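Local atomic coordinates of Xcc_ctr_pt (PDB entry 6NJW), a protein that probably cleaves nucleic acid by two-metal catalysis as a Class 2 OLD family nuclease, this chain being its C-terminal, magnesium-binding Toprim-containing region. Residues A[152-157]-A[186-191]; A[167-172]-A[178-183]; A[128-131]-A[136-139]; A[36-41]-A[204-209]. All blocks are in the same frame, centred on the assembly; numbering follows the deposited sequence.

Interaction 1. Residues A[152-157]-A[186-191]; sequences REELPR and ERIGKG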
loop_
_atom_site.group_PDB
_atom_site.type_symbol
_atom_site.label_atom_id
_atom_site.label_comp_id
_atom_site.label_asym_id
_atom_site.label_seq_id
_atom_site.Cartn_x
_atom_site.Cartn_y
_atom_site.Cartn_z
ATOM N N ARG A 152 12.509 12.916 14.490
ATOM C CA ARG A 152 13.410 13.830 15.185
ATOM C C ARG A 152 14.498 14.367 14.267
ATOM O O ARG A 152 14.963 15.499 14.457
ATOM C CB ARG A 152 14.007 13.132 16.404
ATOM C CG ARG A 152 13.010 13.040 17.543
ATOM C CD ARG A 152 13.549 12.310 18.777
ATOM N NE ARG A 152 14.993 12.450 18.957
ATOM C CZ ARG A 152 15.629 13.587 19.242
ATOM N NH1 ARG A 152 14.961 14.725 19.373
ATOM N NH2 ARG A 152 16.951 13.587 19.385
ATOM N N GLU A 153 14.898 13.602 13.250
ATOM C CA GLU A 153 15.866 14.135 12.298
ATOM C C GLU A 153 15.226 15.103 11.312
ATOM O O GLU A 153 15.874 16.063 10.882
ATOM C CB GLU A 153 16.555 13.005 11.527
ATOM C CG GLU A 153 17.824 13.482 10.833
ATOM C CD GLU A 153 18.467 12.432 9.953
ATOM O OE1 GLU A 153 18.663 11.281 10.415
ATOM O OE2 GLU A 153 18.785 12.771 8.792
ATOM N N GLU A 154 13.971 14.870 10.938
ATOM C CA GLU A 154 13.307 15.758 9.991
ATOM C C GLU A 154 12.730 16.990 10.674
ATOM O O GLU A 154 12.590 18.041 10.036
ATOM C CB GLU A 154 12.195 14.998 9.263
ATOM C CG GLU A 154 12.708 13.938 8.307
ATOM C CD GLU A 154 13.468 14.547 7.150
ATOM O OE1 GLU A 154 13.040 15.612 6.659
ATOM O OE2 GLU A 154 14.490 13.962 6.738
ATOM N N LEU A 155 12.390 16.875 11.963
ATOM C CA LEU A 155 11.781 17.947 12.749
ATOM C C LEU A 155 12.647 18.159 13.987
ATOM O O LEU A 155 12.272 17.752 15.095
ATOM C CB LEU A 155 10.344 17.600 13.135
ATOM C CG LEU A 155 9.396 17.255 11.981
ATOM C CD1 LEU A 155 7.991 16.912 12.506
ATOM C CD2 LEU A 155 9.367 18.391 10.981
ATOM N N PRO A 156 13.810 18.795 13.842
ATOM C CA PRO A 156 14.789 18.785 14.934
ATOM C C PRO A 156 14.515 19.798 16.038
ATOM O O PRO A 156 15.228 19.788 17.049
ATOM C CB PRO A 156 16.104 19.085 14.205
ATOM C CG PRO A 156 15.692 19.953 13.061
ATOM C CD PRO A 156 14.318 19.482 12.641
ATOM N N ARG A 157 13.487 20.630 15.914
ATOM C CA ARG A 157 13.136 21.596 16.949
ATOM C C ARG A 157 11.721 21.355 17.484
ATOM O O ARG A 157 10.983 22.292 17.799
ATOM C CB ARG A 157 13.306 23.020 16.423
ATOM C CG ARG A 157 14.768 23.495 16.390
ATOM C CD ARG A 157 15.022 24.586 15.355
ATOM N NE ARG A 157 14.774 24.128 13.987
ATOM C CZ ARG A 157 15.706 23.638 13.167
ATOM N NH1 ARG A 157 16.970 23.538 13.573
ATOM N NH2 ARG A 157 15.373 23.250 11.931
ATOM N N GLU A 186 2.788 14.231 7.942
ATOM C CA GLU A 186 2.361 15.115 6.858
ATOM C C GLU A 186 3.185 16.402 6.822
ATOM O O GLU A 186 3.452 16.944 5.739
ATOM C CB GLU A 186 0.865 15.409 6.999
ATOM C CG GLU A 186 0.322 16.518 6.107
ATOM C CD GLU A 186 0.251 16.143 4.621
ATOM O OE1 GLU A 186 0.356 17.059 3.769
ATOM O OE2 GLU A 186 0.080 14.940 4.308
ATOM N N ARG A 187 3.643 16.886 7.980
ATOM C CA ARG A 187 4.499 18.074 7.977
ATOM C C ARG A 187 5.847 17.776 7.320
ATOM O O ARG A 187 6.377 18.594 6.558
ATOM C CB ARG A 187 4.689 18.587 9.409
ATOM C CG ARG A 187 5.477 19.900 9.501
ATOM C CD ARG A 187 5.462 20.452 10.916
ATOM N NE ARG A 187 4.098 20.628 11.393
ATOM C CZ ARG A 187 3.721 20.456 12.653
ATOM N NH1 ARG A 187 2.445 20.604 12.990
ATOM N NH2 ARG A 187 4.616 20.123 13.575
ATOM N N ILE A 188 6.403 16.595 7.585
ATOM C CA ILE A 188 7.634 16.189 6.911
ATOM C C ILE A 188 7.390 15.985 5.418
ATOM O O ILE A 188 8.246 16.305 4.585
ATOM C CB ILE A 188 8.168 14.915 7.581
ATOM C CG1 ILE A 188 8.538 15.202 9.031
ATOM C CG2 ILE A 188 9.345 14.315 6.781
ATOM C CD1 ILE A 188 8.800 13.950 9.863
ATOM N N GLY A 189 6.212 15.495 5.055
ATOM C CA GLY A 189 5.939 15.058 3.701
ATOM C C GLY A 189 5.784 13.551 3.710
ATOM O O GLY A 189 6.678 12.837 4.157
ATOM N N LYS A 190 4.645 13.046 3.252
ATOM C CA LYS A 190 4.423 11.608 3.319
ATOM C C LYS A 190 5.446 10.851 2.486
ATOM O O LYS A 190 5.974 9.828 2.926
ATOM C CB LYS A 190 2.998 11.276 2.886
ATOM C CG LYS A 190 2.006 11.600 3.989
ATOM C CD LYS A 190 0.564 11.530 3.521
ATOM C CE LYS A 190 -0.055 10.200 3.884
ATOM N NZ LYS A 190 0.384 9.731 5.237
ATOM N N GLY A 191 5.750 11.344 1.285
ATOM C CA GLY A 191 6.762 10.690 0.471
ATOM C C GLY A 191 8.147 10.794 1.077
ATOM O O GLY A 191 8.878 9.803 1.158
#
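Glu154 and Ile188 bring two helix ends together, their CA atoms 6.5 Å apart: helix 134-154 stops at the first and helix 178-188 at the second. After Glu154 the backbone leaves helical geometry at Leu155. After Ile188 it turns at Gly189, which has a positive phi of 111°, a conformation that glycine adopts readily; it also takes the N-cap position of helix 190-197.

Ile188 is the centre of the contact. Its branched side chain offers three carbons at once, and each finds a partner. CD1 reaches CB of Glu154 at 3.6 Å, while CG2 lies 3.7 Å from CG of the same residue. CG1 meets the branch point CG of Leu155, also at 3.7 Å. Glu154 contributes its aliphatic part: with chi1 at -69°, CG stands opposite the carbonyl carbon and beside Ile188 CG2. The bend at chi2 then places the carboxylate, with OE1 3.9 Å from Ile188 CG2, and the two side chains cross at about a right angle. Leu155 suits its buried place because both methyls flank Ile188 CG1. More loosely, its CD2 comes 4.4 Å from CD of Arg187, which lends only hydrocarbon here.

Helix 190-197 adds Phe193 against Ile188 and Arg192 against Glu154. The contact thus packs the C-terminal ends of helices 134-154 and 178-188 together, with helix 190-197 alongside, in the helical part of the chain away from the magnesium site.

Interaction 2. Residues A[167-172]-A[178-183]; sequences QQWVDD and EDLLLR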
loop_
_atom_site.group_PDB
_atom_site.type_symbol
_atom_site.label_atom_id
_atom_site.label_comp_id
_atom_site.label_asym_id
_atom_site.label_seq_id
_atom_site.Cartn_x
_atom_site.Cartn_y
_atom_site.Cartn_z
ATOM N N GLN A 167 8.232 9.775 22.682
ATOM C CA GLN A 167 8.895 8.764 23.501
ATOM C C GLN A 167 7.874 7.858 24.170
ATOM O O GLN A 167 8.092 6.648 24.306
ATOM C CB GLN A 167 9.791 9.443 24.539
ATOM C CG GLN A 167 10.710 8.490 25.296
ATOM C CD GLN A 167 11.534 7.626 24.368
ATOM O OE1 GLN A 167 12.373 8.129 23.620
ATOM N NE2 GLN A 167 11.300 6.314 24.408
ATOM N N GLN A 168 6.734 8.423 24.557
ATOM C CA GLN A 168 5.689 7.649 25.216
ATOM C C GLN A 168 5.034 6.654 24.259
ATOM O O GLN A 168 4.723 5.522 24.651
ATOM C CB GLN A 168 4.672 8.620 25.813
ATOM C CG GLN A 168 3.320 8.074 26.175
ATOM C CD GLN A 168 2.470 9.149 26.825
ATOM O OE1 GLN A 168 2.960 10.246 27.112
ATOM N NE2 GLN A 168 1.191 8.850 27.050
ATOM N N TRP A 169 4.820 7.048 23.000
ATOM C CA TRP A 169 4.274 6.099 22.030
ATOM C C TRP A 169 5.250 4.965 21.757
ATOM O O TRP A 169 4.839 3.816 21.569
ATOM C CB TRP A 169 3.943 6.783 20.708
ATOM C CG TRP A 169 3.079 7.982 20.788
ATOM C CD1 TRP A 169 2.116 8.254 21.719
ATOM C CD2 TRP A 169 3.086 9.078 19.880
ATOM N NE1 TRP A 169 1.524 9.460 21.440
ATOM C CE2 TRP A 169 2.108 9.990 20.318
ATOM C CE3 TRP A 169 3.836 9.382 18.738
ATOM C CZ2 TRP A 169 1.862 11.192 19.657
ATOM C CZ3 TRP A 169 3.585 10.568 18.077
ATOM C CH2 TRP A 169 2.610 11.461 18.538
ATOM N N VAL A 170 6.542 5.280 21.687
ATOM C CA VAL A 170 7.538 4.241 21.471
ATOM C C VAL A 170 7.515 3.247 22.623
ATOM O O VAL A 170 7.534 2.030 22.415
ATOM C CB VAL A 170 8.928 4.872 21.290
ATOM C CG1 VAL A 170 10.009 3.807 21.333
ATOM C CG2 VAL A 170 8.984 5.639 19.982
ATOM N N ASP A 171 7.443 3.753 23.858
ATOM C CA ASP A 171 7.420 2.884 25.028
ATOM C C ASP A 171 6.158 2.040 25.098
ATOM O O ASP A 171 6.153 1.014 25.779
ATOM C CB ASP A 171 7.557 3.720 26.303
ATOM C CG ASP A 171 8.926 4.345 26.441
ATOM O OD1 ASP A 171 9.866 3.854 25.775
ATOM O OD2 ASP A 171 9.072 5.326 27.210
ATOM N N ASP A 172 5.091 2.437 24.414
ATOM C CA ASP A 172 3.837 1.686 24.429
ATOM C C ASP A 172 3.088 1.945 23.135
ATOM O O ASP A 172 2.099 2.687 23.102
ATOM C CB ASP A 172 2.988 2.061 25.642
ATOM C CG ASP A 172 1.767 1.177 25.798
ATOM O OD1 ASP A 172 1.514 0.333 24.909
ATOM O OD2 ASP A 172 1.054 1.337 26.810
ATOM N N GLU A 178 -2.802 9.125 17.284
ATOM C CA GLU A 178 -2.713 8.944 15.842
ATOM C C GLU A 178 -2.782 10.271 15.106
ATOM O O GLU A 178 -2.105 10.459 14.091
ATOM C CB GLU A 178 -3.824 8.017 15.359
ATOM C CG GLU A 178 -3.760 7.720 13.878
ATOM C CD GLU A 178 -4.663 6.572 13.482
ATOM O OE1 GLU A 178 -4.596 5.514 14.149
ATOM O OE2 GLU A 178 -5.442 6.736 12.515
ATOM N N ASP A 179 -3.622 11.193 15.579
ATOM C CA ASP A 179 -3.737 12.481 14.907
ATOM C C ASP A 179 -2.397 13.197 14.901
ATOM O O ASP A 179 -1.962 13.720 13.869
ATOM C CB ASP A 179 -4.818 13.339 15.578
ATOM C CG ASP A 179 -6.228 12.819 15.317
ATOM O OD1 ASP A 179 -6.426 12.077 14.334
ATOM O OD2 ASP A 179 -7.142 13.151 16.095
ATOM N N LEU A 180 -1.713 13.206 16.045
ATOM C CA LEU A 180 -0.444 13.916 16.128
ATOM C C LEU A 180 0.635 13.215 15.314
ATOM O O LEU A 180 1.432 13.877 14.632
ATOM C CB LEU A 180 -0.019 14.057 17.589
ATOM C CG LEU A 180 1.249 14.876 17.816
ATOM C CD1 LEU A 180 1.083 16.258 17.211
ATOM C CD2 LEU A 180 1.570 14.968 19.310
ATOM N N LEU A 181 0.681 11.877 15.377
ATOM C CA LEU A 181 1.631 11.139 14.549
ATOM C C LEU A 181 1.467 11.505 13.081
ATOM O O LEU A 181 2.436 11.867 12.409
ATOM C CB LEU A 181 1.458 9.629 14.747
ATOM C CG LEU A 181 2.317 8.763 13.826
ATOM C CD1 LEU A 181 3.778 9.007 14.129
ATOM C CD2 LEU A 181 1.965 7.269 13.969
ATOM N N LEU A 182 0.242 11.411 12.565
ATOM C CA LEU A 182 0.036 11.709 11.157
ATOM C C LEU A 182 0.265 13.182 10.859
ATOM O O LEU A 182 0.717 13.519 9.763
ATOM C CB LEU A 182 -1.359 11.265 10.723
ATOM C CG LEU A 182 -1.505 9.737 10.814
ATOM C CD1 LEU A 182 -2.922 9.302 10.499
ATOM C CD2 LEU A 182 -0.512 9.040 9.897
ATOM N N ARG A 183 -0.024 14.066 11.819
ATOM C CA ARG A 183 0.286 15.482 11.636
ATOM C C ARG A 183 1.783 15.688 11.442
ATOM O O ARG A 183 2.211 16.421 10.544
ATOM C CB ARG A 183 -0.238 16.291 12.841
ATOM C CG ARG A 183 -0.198 17.812 12.674
ATOM C CD ARG A 183 -0.985 18.553 13.816
ATOM N NE ARG A 183 -2.269 17.908 14.067
ATOM C CZ ARG A 183 -2.717 17.563 15.272
ATOM N NH1 ARG A 183 -2.001 17.839 16.350
ATOM N NH2 ARG A 183 -3.886 16.948 15.395
#
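Trp169 reaches from helix 160-171 to Leu180 and Leu181 of helix 178-188, bridging an alpha-helical hairpin whose two arms are joined by a six-residue loop, 172-177. The backbones stand well apart, the nearest CA atoms, of Trp169 and Leu181, being 9.4 Å from each other, and a large indole suits a gap of this width.

The packing across the hairpin is apolar. With CG placed opposite its carbonyl carbon (chi1 -53°), Trp169 sends the six-membered end of its ring forward. CH2 meets Leu180 CD2 at 3.7 Å, the methyl lying at the ring edge near its plane, and CG of the same leucine is likewise edge-on. The neighbouring ring atom CZ3 comes 4.1 Å from CB of Leu181; Leu180 thus meets the ring edge, while Leu181 approaches obliquely. Phe139 of helix 134-154 and Ile176 of the connecting loop pack on the same tryptophan, helping to bury it.

No hydrogen bond crosses between the two segments; the polar bonds lie at the helix end and loop. Asp172 OD1 accepts from Ala174 N, an Asx turn that starts the chain on its way back, and Gln175 bonds to the side chains of both Gln168 and Asp172. One turn apart, Gln167 NE2 donates to Asp171 OD1 at 3.2 Å; the bond is bent (138°), and OD1 lies close to the amide plane, while the donor meets it from 46° out of the carboxylate plane.

Interaction 3. Residues A[128-131]-A[136-139]; sequences FVNE and PELF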
loop_
_atom_site.group_PDB
_atom_site.type_symbol
_atom_site.label_atom_id
_atom_site.label_comp_id
_atom_site.label_asym_id
_atom_site.label_seq_id
_atom_site.Cartn_x
_atom_site.Cartn_y
_atom_site.Cartn_z
ATOM N N PHE A 128 -6.577 -5.608 -2.393
ATOM C CA PHE A 128 -6.418 -5.957 -0.985
ATOM C C PHE A 128 -6.608 -4.725 -0.121
ATOM O O PHE A 128 -6.153 -3.629 -0.476
ATOM C CB PHE A 128 -5.030 -6.593 -0.711
ATOM C CG PHE A 128 -4.857 -7.935 -1.356
ATOM C CD1 PHE A 128 -5.400 -9.073 -0.780
ATOM C CD2 PHE A 128 -4.190 -8.052 -2.560
ATOM C CE1 PHE A 128 -5.267 -10.319 -1.395
ATOM C CE2 PHE A 128 -4.054 -9.281 -3.187
ATOM C CZ PHE A 128 -4.592 -10.419 -2.613
ATOM N N VAL A 129 -7.285 -4.900 1.011
ATOM C CA VAL A 129 -7.610 -3.777 1.884
ATOM C C VAL A 129 -6.891 -3.951 3.219
ATOM O O VAL A 129 -6.779 -5.061 3.750
ATOM C CB VAL A 129 -9.135 -3.605 2.086
ATOM C CG1 VAL A 129 -9.865 -3.617 0.750
ATOM C CG2 VAL A 129 -9.694 -4.677 2.966
ATOM N N ASN A 130 -6.371 -2.848 3.736
ATOM C CA ASN A 130 -5.794 -2.802 5.066
ATOM C C ASN A 130 -6.832 -2.252 6.038
ATOM O O ASN A 130 -7.488 -1.240 5.755
ATOM C CB ASN A 130 -4.551 -1.916 5.067
ATOM C CG ASN A 130 -3.916 -1.795 6.432
ATOM O OD1 ASN A 130 -3.909 -2.742 7.212
ATOM N ND2 ASN A 130 -3.375 -0.615 6.727
ATOM N N GLU A 131 -6.949 -2.896 7.194
ATOM C CA GLU A 131 -7.916 -2.453 8.192
ATOM C C GLU A 131 -7.415 -1.265 9.003
ATOM O O GLU A 131 -8.207 -0.643 9.715
ATOM C CB GLU A 131 -8.294 -3.612 9.120
ATOM C CG GLU A 131 -8.660 -4.896 8.381
ATOM C CD GLU A 131 -10.036 -4.826 7.728
ATOM O OE1 GLU A 131 -10.970 -4.317 8.384
ATOM O OE2 GLU A 131 -10.184 -5.263 6.555
ATOM N N PRO A 136 0.454 4.362 11.084
ATOM C CA PRO A 136 0.174 3.878 12.450
ATOM C C PRO A 136 0.378 2.379 12.595
ATOM O O PRO A 136 0.891 1.927 13.625
ATOM C CB PRO A 136 -1.287 4.286 12.681
ATOM C CG PRO A 136 -1.534 5.391 11.692
ATOM C CD PRO A 136 -0.724 5.027 10.495
ATOM N N GLU A 137 0.019 1.589 11.583
ATOM C CA GLU A 137 0.305 0.155 11.656
ATOM C C GLU A 137 1.803 -0.095 11.810
ATOM O O GLU A 137 2.229 -0.860 12.683
ATOM C CB GLU A 137 -0.241 -0.570 10.427
ATOM C CG GLU A 137 0.413 -1.941 10.231
ATOM C CD GLU A 137 -0.490 -2.983 9.587
ATOM O OE1 GLU A 137 -1.551 -2.618 9.031
ATOM O OE2 GLU A 137 -0.130 -4.188 9.640
ATOM N N LEU A 138 2.625 0.557 10.984
ATOM C CA LEU A 138 4.066 0.339 11.083
ATOM C C LEU A 138 4.607 0.779 12.436
ATOM O O LEU A 138 5.502 0.134 12.993
ATOM C CB LEU A 138 4.797 1.077 9.966
ATOM C CG LEU A 138 4.452 0.650 8.543
ATOM C CD1 LEU A 138 5.167 1.559 7.564
ATOM C CD2 LEU A 138 4.856 -0.810 8.340
ATOM N N PHE A 139 4.100 1.897 12.970
ATOM C CA PHE A 139 4.565 2.340 14.279
ATOM C C PHE A 139 4.241 1.309 15.346
ATOM O O PHE A 139 5.074 1.015 16.209
ATOM C CB PHE A 139 3.942 3.688 14.653
ATOM C CG PHE A 139 4.634 4.360 15.798
ATOM C CD1 PHE A 139 4.292 4.059 17.102
ATOM C CD2 PHE A 139 5.651 5.272 15.571
ATOM C CE1 PHE A 139 4.939 4.662 18.159
ATOM C CE2 PHE A 139 6.302 5.880 16.622
ATOM C CZ PHE A 139 5.945 5.568 17.921
#
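Asn130 and Glu137 are both extended toward each other by their first torsions: CG of each stands opposite its own backbone N, at chi1 179° for Asn130 and 161° for Glu137. A wide chi2 of 149° in the glutamate then brings its carboxylate up to the amide. The two oxygens that approach most closely, Asn130 OD1 and Glu137 OE1, are 3.0 Å apart, yet both are acceptors and no hydrogen bond joins them. The amide nitrogen of Asn130, ND2, stays farther off, 3.6 Å from Glu137 OE1.

Asparagine suits its place because its OD1 accepts from the backbone N of Asn132, a weak bond that closes an Asx turn at the strand's exit. The setting is the C-terminal end of strand 127-130, an outermost strand of the parallel Toprim sheet, and the start of the helix that follows it. Backbone bonds tie Asn130 to Thr81 and Arg83 on the adjoining strand and its exit, and its side chain lies about 4 Å from that of Asp82, a magnesium ligand, and about 5 Å from the bound ion.

Around the pair, Tyr209 packs on Asn130, and Pro207 and Asn132 lie against Glu137. The amide and carboxylate planes are turned 44° against each other, with Glu137 OE1 also 3.6 Å from CG of Asn130.

Interaction 4. Residues A[36-41]-A[204-209]; sequences PAFAEV and DVCPAY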
loop_
_atom_site.group_PDB
_atom_site.type_symbol
_atom_site.label_atom_id
_atom_site.label_comp_id
_atom_site.label_asym_id
_atom_site.label_seq_id
_atom_site.Cartn_x
_atom_site.Cartn_y
_atom_site.Cartn_z
ATOM N N PRO A 36 7.862 -0.887 -2.516
ATOM C CA PRO A 36 9.071 -1.483 -3.116
ATOM C C PRO A 36 10.133 -1.863 -2.098
ATOM O O PRO A 36 10.868 -2.829 -2.321
ATOM C CB PRO A 36 9.599 -0.395 -4.062
ATOM C CG PRO A 36 8.483 0.601 -4.223
ATOM C CD PRO A 36 7.583 0.466 -3.047
ATOM N N ALA A 37 10.273 -1.103 -1.012
ATOM C CA ALA A 37 11.206 -1.488 0.039
ATOM C C ALA A 37 10.811 -2.823 0.653
ATOM O O ALA A 37 11.669 -3.674 0.900
ATOM C CB ALA A 37 11.278 -0.388 1.107
ATOM N N PHE A 38 9.518 -3.039 0.902
ATOM C CA PHE A 38 9.113 -4.349 1.404
ATOM C C PHE A 38 9.331 -5.429 0.354
ATOM O O PHE A 38 9.679 -6.565 0.696
ATOM C CB PHE A 38 7.656 -4.348 1.858
ATOM C CG PHE A 38 7.464 -3.840 3.278
ATOM C CD1 PHE A 38 8.064 -4.499 4.350
ATOM C CD2 PHE A 38 6.688 -2.716 3.531
ATOM C CE1 PHE A 38 7.902 -4.040 5.658
ATOM C CE2 PHE A 38 6.523 -2.245 4.834
ATOM C CZ PHE A 38 7.122 -2.910 5.896
ATOM N N ALA A 39 9.108 -5.101 -0.921
ATOM C CA ALA A 39 9.345 -6.071 -1.993
ATOM C C ALA A 39 10.778 -6.599 -1.949
ATOM O O ALA A 39 11.005 -7.811 -2.047
ATOM C CB ALA A 39 9.039 -5.441 -3.356
ATOM N N GLU A 40 11.757 -5.706 -1.780
ATOM C CA GLU A 40 13.156 -6.143 -1.801
ATOM C C GLU A 40 13.463 -7.102 -0.657
ATOM O O GLU A 40 14.118 -8.131 -0.865
ATOM C CB GLU A 40 14.104 -4.947 -1.757
ATOM C CG GLU A 40 14.223 -4.204 -3.091
ATOM C CD GLU A 40 14.505 -5.133 -4.274
ATOM O OE1 GLU A 40 15.425 -5.970 -4.171
ATOM O OE2 GLU A 40 13.800 -5.021 -5.305
ATOM N N VAL A 41 13.000 -6.791 0.562
ATOM C CA VAL A 41 13.258 -7.701 1.677
ATOM C C VAL A 41 12.392 -8.950 1.605
ATOM O O VAL A 41 12.687 -9.928 2.295
ATOM C CB VAL A 41 13.085 -7.015 3.054
ATOM C CG1 VAL A 41 14.188 -6.001 3.270
ATOM C CG2 VAL A 41 11.695 -6.356 3.171
ATOM N N ASP A 204 9.987 -9.225 8.564
ATOM C CA ASP A 204 9.065 -9.621 9.625
ATOM C C ASP A 204 8.058 -8.535 10.019
ATOM O O ASP A 204 7.086 -8.860 10.713
ATOM C CB ASP A 204 9.844 -10.083 10.872
ATOM C CG ASP A 204 10.756 -9.008 11.429
ATOM O OD1 ASP A 204 11.482 -8.373 10.635
ATOM O OD2 ASP A 204 10.747 -8.796 12.663
ATOM N N VAL A 205 8.238 -7.277 9.616
ATOM C CA VAL A 205 7.249 -6.240 9.926
ATOM C C VAL A 205 6.412 -5.864 8.700
ATOM O O VAL A 205 5.835 -4.774 8.654
ATOM C CB VAL A 205 7.902 -4.991 10.543
ATOM C CG1 VAL A 205 8.578 -5.335 11.865
ATOM C CG2 VAL A 205 8.890 -4.331 9.560
ATOM N N CYS A 206 6.337 -6.727 7.699
ATOM C CA CYS A 206 5.566 -6.398 6.501
ATOM C C CYS A 206 4.079 -6.533 6.795
ATOM O O CYS A 206 3.640 -7.607 7.219
ATOM C CB CYS A 206 5.948 -7.313 5.335
ATOM S SG CYS A 206 5.155 -6.861 3.749
ATOM N N PRO A 207 3.273 -5.493 6.571
ATOM C CA PRO A 207 1.825 -5.647 6.723
ATOM C C PRO A 207 1.308 -6.727 5.792
ATOM O O PRO A 207 1.797 -6.893 4.669
ATOM C CB PRO A 207 1.271 -4.267 6.343
ATOM C CG PRO A 207 2.429 -3.323 6.505
ATOM C CD PRO A 207 3.659 -4.128 6.188
ATOM N N ALA A 208 0.297 -7.453 6.270
ATOM C CA ALA A 208 -0.222 -8.602 5.533
ATOM C C ALA A 208 -0.809 -8.201 4.178
ATOM O O ALA A 208 -0.657 -8.931 3.188
ATOM C CB ALA A 208 -1.267 -9.328 6.377
ATOM N N TYR A 209 -1.491 -7.059 4.101
ATOM C CA TYR A 209 -2.096 -6.709 2.819
ATOM C C TYR A 209 -1.034 -6.401 1.766
ATOM O O TYR A 209 -1.240 -6.684 0.579
ATOM C CB TYR A 209 -3.099 -5.558 2.988
ATOM C CG TYR A 209 -2.543 -4.151 3.086
ATOM C CD1 TYR A 209 -1.683 -3.777 4.119
ATOM C CD2 TYR A 209 -2.911 -3.183 2.171
ATOM C CE1 TYR A 209 -1.188 -2.471 4.215
ATOM C CE2 TYR A 209 -2.412 -1.873 2.254
ATOM C CZ TYR A 209 -1.560 -1.529 3.279
ATOM O OH TYR A 209 -1.071 -0.234 3.360
#
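Phe38 and Cys206 mark the closest approach of the backbones, CA to CA 6.5 Å, where helix 29-41 passes the loop that leads into helix 208-226. The first helix belongs to the Toprim domain, following the strand that carries the chain to Glu27, a magnesium ligand of this protein that holds no metal in this model; the second holds Tyr209, which completes the magnesium site with Asp82.

One aromatic ring makes the whole contact. Phe38 points toward the loop, and three consecutive residues line up on it, Cys206 SG and Pro207 CD on the same side of the ring. Pro207, in the N-cap position of helix 208-226, lays CD over a face of the ring in a CH-pi contact, 4.0 Å from the centroid; proline suits the place, since its rigid ring offers a polarised CH next to nitrogen and has no backbone N-H to satisfy. Cys206 adds a sulfur-aromatic contact, its SG lying obliquely 4.2 Å from the centroid. That position follows from chi1 of -174°, which sets the sulfur opposite the backbone N. CB itself is 3.7 Å from Phe38 CD1. The backbone comes very near, Cys206 CA standing 3.4 Å from Phe38 CE1, also obliquely.

Leu138 and Val201 pack on Phe38 as well, burying it between helix 29-41, helix 134-154 and the loop. Just before the cysteine, Val205 contributes a methyl, CG2, at 4.0 Å from Phe38 CE1, and its carbonyl O lies 3.6 Å from Phe38 CZ.

From the N terminus, residues 36-41 open the longest loop, which closes only when the chain reaches 204-209 in interaction 4; the other three contacts all fall within it. Interaction 3 comes next, a short loop from strand 127-130 into helix 134-154 that is complete before interaction 1 opens at the far end of that helix. Interaction 1 in turn encloses interaction 2, the hairpin of helices 160-171 and 178-188; none of the loops cross. Phe139 packing on Trp169 and Val170 connects interaction 3 to interaction 2, while Leu138 against Phe38 and Asn130 against Tyr209 join it to interaction 4. Helix 134-154 thus links the helical part to the Toprim metal site.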